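Local coordinates for protein metallo-beta-lactamase (PDB 6K4X) that hydrolyses beta-lactam antibiotics as a zinc-dependent metallo-beta-lactamase, probably of subclass B3, and is held here with a sulfanylbenzoic acid inhibitor at its zinc site, at residues L30-I38 / V135-K143. Numbering follows the deposited sequence.
Sequences LLSSPQGHI and VKLGPLAVK
Leu140 and Ile38 meet at the middle of a face-to-face packing of two beta hairpins, one from each sheet of the alpha-beta/beta-alpha sandwich of the metallo-beta-lactamase fold. They slide past each other in opposite directions, and Leu140 CD1 ends 3.5 Å from Leu31 O and 3.7 Å from Gly36 O, so this methyl rests on backbone from both arms of the 30-38 hairpin. CG of Leu140 lies anti to its own carbonyl carbon (chi1 -55°), and the chain runs on extended into CD1, toward those two carbonyl oxygens; the other branch, CD2, meets Leu31 CG as the two side chains reach tip to tip. Deeper in the layer Val142 offers one methyl, CG2, to two partners that reach it end on: Leu31 CD2 at 3.6 Å and Ile38 CD1 at 3.9 Å. Trp159 and Leu69, from strands of the two sheets, continue this apolar layer. Leu137, modelled in two conformers, runs alongside Ile38 in the opposite sense; in one of them CD1 packs on the backbone of His37. At the hairpin ends the type I turn 33-36 faces the type II' turn 137-140, and Gln35 OE1 comes 3.3 Å from Gly138 CA. The Pro139 ring covers the Ser33 side chain with its CG and CD. That hydroxyl is gripped twice: it accepts Gln35 N in an ST turn, and OG donates to a lone pair of Gly36 O at 2.7 Å.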
ATOM      1  N   LEU A  30       7.489  -7.266   2.386  1.00  6.28           N
ATOM      2  CA  LEU A  30       7.870  -8.465   1.686  1.00  7.25           C
ATOM      3  C   LEU A  30       7.112  -9.647   2.268  1.00  7.17           C
ATOM      4  O   LEU A  30       7.191  -9.902   3.476  1.00  7.68           O
ATOM      5  CB  LEU A  30       9.370  -8.684   1.815  1.00  7.25           C
ATOM      6  CG  LEU A  30       9.915  -9.782   0.910  1.00  8.83           C
ATOM      7  CD1 LEU A  30      10.035  -9.308  -0.522  1.00  9.19           C
ATOM      8  CD2 LEU A  30      11.240 -10.296   1.411  1.00 11.64           C
ATOM      9  N   LEU A  31       6.397 -10.350   1.399  1.00  6.84           N
ATOM     10  CA  LEU A  31       5.750 -11.583   1.748  1.00  6.68           C
ATOM     11  C   LEU A  31       6.604 -12.705   1.171  1.00  6.15           C
ATOM     12  O   LEU A  31       6.711 -12.814  -0.048  1.00  6.60           O
ATOM     13  CB  LEU A  31       4.352 -11.602   1.145  1.00  7.41           C
ATOM     14  CG  LEU A  31       3.493 -12.796   1.526  1.00  7.67           C
ATOM     15  CD1 LEU A  31       3.206 -12.848   3.020  1.00  8.15           C
ATOM     16  CD2 LEU A  31       2.189 -12.792   0.750  1.00  8.00           C
ATOM     17  N   SER A  32       7.256 -13.481   2.037  1.00  6.23           N
ATOM     18  CA  SER A  32       8.332 -14.364   1.603  1.00  6.42           C
ATOM     19  C   SER A  32       7.861 -15.815   1.482  1.00  6.81           C
ATOM     20  O   SER A  32       6.940 -16.261   2.168  1.00  7.11           O
ATOM     21  CB  SER A  32       9.520 -14.282   2.513  1.00  6.61           C
ATOM     22  OG  SER A  32       9.155 -14.600   3.844  1.00  7.12           O
ATOM     23  N   SER A  33       8.557 -16.570   0.620  1.00  6.51           N
ATOM     24  CA  SER A  33       8.396 -17.995   0.599  1.00  7.17           C
ATOM     25  C   SER A  33       9.655 -18.636   0.061  1.00  7.93           C
ATOM     26  O   SER A  33      10.420 -18.015  -0.650  1.00  7.82           O
ATOM     27  CB  SER A  33       7.205 -18.431  -0.224  1.00  8.21           C
ATOM     28  OG  SER A  33       7.535 -18.654  -1.600  1.00  8.32           O
ATOM     29  N   PRO A  34       9.863 -19.941   0.311  1.00  8.97           N
ATOM     30  CA  PRO A  34      10.984 -20.652  -0.298  1.00  9.19           C
ATOM     31  C   PRO A  34      10.949 -20.691  -1.827  1.00  9.83           C
ATOM     32  O   PRO A  34      11.972 -21.041  -2.432  1.00 11.27           O
ATOM     33  CB  PRO A  34      10.903 -22.065   0.301  1.00 11.20           C
ATOM     34  CG  PRO A  34      10.130 -21.875   1.587  1.00 12.14           C
ATOM     35  CD  PRO A  34       9.123 -20.782   1.265  1.00 11.33           C
ATOM     36  N   GLN A  35       9.811 -20.388  -2.438  1.00  8.78           N
ATOM     37  CA  GLN A  35       9.659 -20.453  -3.881  1.00  9.93           C
ATOM     38  C   GLN A  35       9.692 -19.064  -4.517  1.00  9.20           C
ATOM     39  O   GLN A  35       9.596 -18.965  -5.738  1.00 11.62           O
ATOM     40  CB  GLN A  35       8.391 -21.227  -4.226  1.00 10.88           C
ATOM     41  CG  GLN A  35       8.469 -22.636  -3.656  1.00 12.15           C
ATOM     42  CD  GLN A  35       7.359 -23.583  -4.027  1.00 15.20           C
ATOM     43  OE1 GLN A  35       6.339 -23.195  -4.581  1.00 15.59           O
ATOM     44  NE2 GLN A  35       7.535 -24.851  -3.689  1.00 13.55           N
ATOM     45  N   GLY A  36       9.885 -18.018  -3.723  1.00  8.02           N
ATOM     46  CA  GLY A  36       9.908 -16.665  -4.223  1.00  8.81           C
ATOM     47  C   GLY A  36       8.968 -15.767  -3.445  1.00  6.77           C
ATOM     48  O   GLY A  36       8.155 -16.243  -2.621  1.00  7.24           O
ATOM     49  N   HIS A  37       9.119 -14.454  -3.660  1.00  6.17           N
ATOM     50  CA  HIS A  37       8.554 -13.453  -2.785  1.00  6.39           C
ATOM     51  C   HIS A  37       7.697 -12.455  -3.558  1.00  6.29           C
ATOM     52  O   HIS A  37       7.866 -12.265  -4.769  1.00  6.48           O
ATOM     53  CB  HIS A  37       9.647 -12.673  -2.046  1.00  7.19           C
ATOM     54  CG  HIS A  37      10.788 -13.523  -1.604  1.00  6.66           C
ATOM     55  ND1 HIS A  37      10.612 -14.649  -0.815  1.00  7.24           N
ATOM     56  CD2 HIS A  37      12.099 -13.440  -1.899  1.00  7.12           C
ATOM     57  CE1 HIS A  37      11.794 -15.196  -0.634  1.00  7.15           C
ATOM     58  NE2 HIS A  37      12.714 -14.495  -1.295  1.00  7.49           N
ATOM     59  N   ILE A  38       6.800 -11.807  -2.804  1.00  6.14           N
ATOM     60  CA  ILE A  38       5.985 -10.710  -3.303  1.00  6.53           C
ATOM     61  C   ILE A  38       6.347  -9.468  -2.498  1.00  6.10           C
ATOM     62  O   ILE A  38       6.362  -9.520  -1.269  1.00  6.80           O
ATOM     63  CB  ILE A  38       4.495 -11.053  -3.192  1.00  6.80           C
ATOM     64  CG1 ILE A  38       4.171 -12.267  -4.070  1.00  7.47           C
ATOM     65  CG2 ILE A  38       3.633  -9.846  -3.536  1.00  7.50           C
ATOM     66  CD1 ILE A  38       2.757 -12.784  -3.936  1.00  8.04           C
ATOM     67  N   VAL A 135      -3.535 -13.212  -6.679  1.00  7.77           N
ATOM     68  CA  VAL A 135      -2.169 -13.271  -7.159  1.00  8.70           C
ATOM     69  C   VAL A 135      -1.500 -14.432  -6.433  1.00  8.35           C
ATOM     70  O   VAL A 135      -1.455 -14.439  -5.201  1.00  8.78           O
ATOM     71  CB  VAL A 135      -1.420 -11.955  -6.904  1.00  9.59           C
ATOM     72  CG1 VAL A 135       0.033 -12.035  -7.356  1.00  9.46           C
ATOM     73  CG2 VAL A 135      -2.137 -10.795  -7.563  1.00  9.71           C
ATOM     74  N   LYS A 136      -1.027 -15.430  -7.179  1.00  8.07           N
ATOM     75  CA  LYS A 136      -0.446 -16.598  -6.549  0.50  8.81           C
ATOM     76  C   LYS A 136       1.018 -16.736  -6.955  1.00  8.41           C
ATOM     77  O   LYS A 136       1.426 -16.455  -8.091  1.00  9.31           O
ATOM     78  CB  LYS A 136      -1.223 -17.875  -6.857  0.50 10.18           C
ATOM     79  CG  LYS A 136      -1.453 -18.162  -8.327  0.50 12.50           C
ATOM     80  CD  LYS A 136      -2.303 -19.399  -8.502  0.50 13.65           C
ATOM     81  CE  LYS A 136      -2.667 -19.659  -9.945  0.50 14.40           C
ATOM     82  NZ  LYS A 136      -1.466 -19.736 -10.805  0.50 13.23           N
ATOM     83  N   LEU A 137       1.822 -17.155  -5.987  1.00  7.95           N
ATOM     84  CA  LEU A 137       3.232 -17.441  -6.200  0.50  8.90           C
ATOM     85  C   LEU A 137       3.591 -18.584  -5.261  1.00  8.18           C
ATOM     86  O   LEU A 137       3.643 -18.382  -4.067  1.00  8.08           O
ATOM     87  CB  LEU A 137       4.054 -16.193  -5.864  0.50 10.04           C
ATOM     88  CG  LEU A 137       5.551 -16.258  -6.159  0.50 11.40           C
ATOM     89  CD1 LEU A 137       6.253 -15.060  -5.539  0.50 11.66           C
ATOM     90  CD2 LEU A 137       6.198 -17.548  -5.669  0.50 12.73           C
ATOM     91  N   GLY A 138       3.802 -19.781  -5.797  1.00  8.87           N
ATOM     92  CA  GLY A 138       4.038 -20.917  -4.930  1.00  9.87           C
ATOM     93  C   GLY A 138       2.922 -21.013  -3.898  1.00  8.93           C
ATOM     94  O   GLY A 138       1.744 -21.035  -4.257  1.00 10.24           O
ATOM     95  N   PRO A 139       3.240 -21.041  -2.586  1.00  8.81           N
ATOM     96  CA  PRO A 139       2.209 -21.139  -1.571  1.00  9.11           C
ATOM     97  C   PRO A 139       1.546 -19.802  -1.209  1.00  8.96           C
ATOM     98  O   PRO A 139       0.634 -19.768  -0.392  1.00 11.07           O
ATOM     99  CB  PRO A 139       3.015 -21.650  -0.365  1.00 10.55           C
ATOM    100  CG  PRO A 139       4.354 -20.985  -0.518  1.00 10.56           C
ATOM    101  CD  PRO A 139       4.600 -20.992  -2.013  1.00  9.59           C
ATOM    102  N   LEU A 140       2.007 -18.697  -1.792  1.00  7.56           N
ATOM    103  CA  LEU A 140       1.479 -17.370  -1.495  1.00  7.08           C
ATOM    104  C   LEU A 140       0.214 -17.116  -2.301  1.00  7.78           C
ATOM    105  O   LEU A 140       0.144 -17.434  -3.479  1.00  7.80           O
ATOM    106  CB  LEU A 140       2.531 -16.315  -1.815  1.00  7.38           C
ATOM    107  CG  LEU A 140       3.879 -16.494  -1.133  1.00  7.27           C
ATOM    108  CD1 LEU A 140       4.795 -15.336  -1.501  1.00  7.91           C
ATOM    109  CD2 LEU A 140       3.727 -16.627   0.374  1.00  7.64           C
ATOM    110  N   ALA A 141      -0.748 -16.444  -1.656  1.00  7.49           N
ATOM    111  CA  ALA A 141      -2.007 -16.091  -2.289  1.00  7.48           C
ATOM    112  C   ALA A 141      -2.461 -14.729  -1.766  1.00  7.04           C
ATOM    113  O   ALA A 141      -2.876 -14.618  -0.610  1.00  8.16           O
ATOM    114  CB  ALA A 141      -3.049 -17.148  -2.010  1.00  8.85           C
ATOM    115  N   VAL A 142      -2.364 -13.709  -2.598  1.00  6.66           N
ATOM    116  CA  VAL A 142      -2.679 -12.342  -2.232  1.00  7.18           C
ATOM    117  C   VAL A 142      -3.903 -11.897  -3.034  1.00  7.19           C
ATOM    118  O   VAL A 142      -3.918 -12.024  -4.265  1.00  8.76           O
ATOM    119  CB  VAL A 142      -1.499 -11.399  -2.500  1.00  7.33           C
ATOM    120  CG1 VAL A 142      -1.903  -9.972  -2.211  1.00  7.95           C
ATOM    121  CG2 VAL A 142      -0.271 -11.791  -1.710  1.00  7.84           C
ATOM    122  N   LYS A 143      -4.914 -11.352  -2.358  0.50  6.58           N
ATOM    123  CA  LYS A 143      -6.124 -10.907  -3.038  0.50  6.84           C
ATOM    124  C   LYS A 143      -6.078  -9.388  -3.227  0.50  6.53           C
ATOM    125  O   LYS A 143      -5.657  -8.652  -2.329  0.50  6.44           O
ATOM    126  CB  LYS A 143      -7.364 -11.305  -2.239  0.50  7.61           C
ATOM    127  CG  LYS A 143      -8.684 -10.838  -2.827  0.50  9.10           C
ATOM    128  CD  LYS A 143      -9.894 -11.475  -2.191  0.50 10.97           C
ATOM    129  CE  LYS A 143      -9.951 -12.977  -2.361  0.50 13.72           C
ATOM    130  NZ  LYS A 143     -11.125 -13.538  -1.656  0.50 16.18           N
TER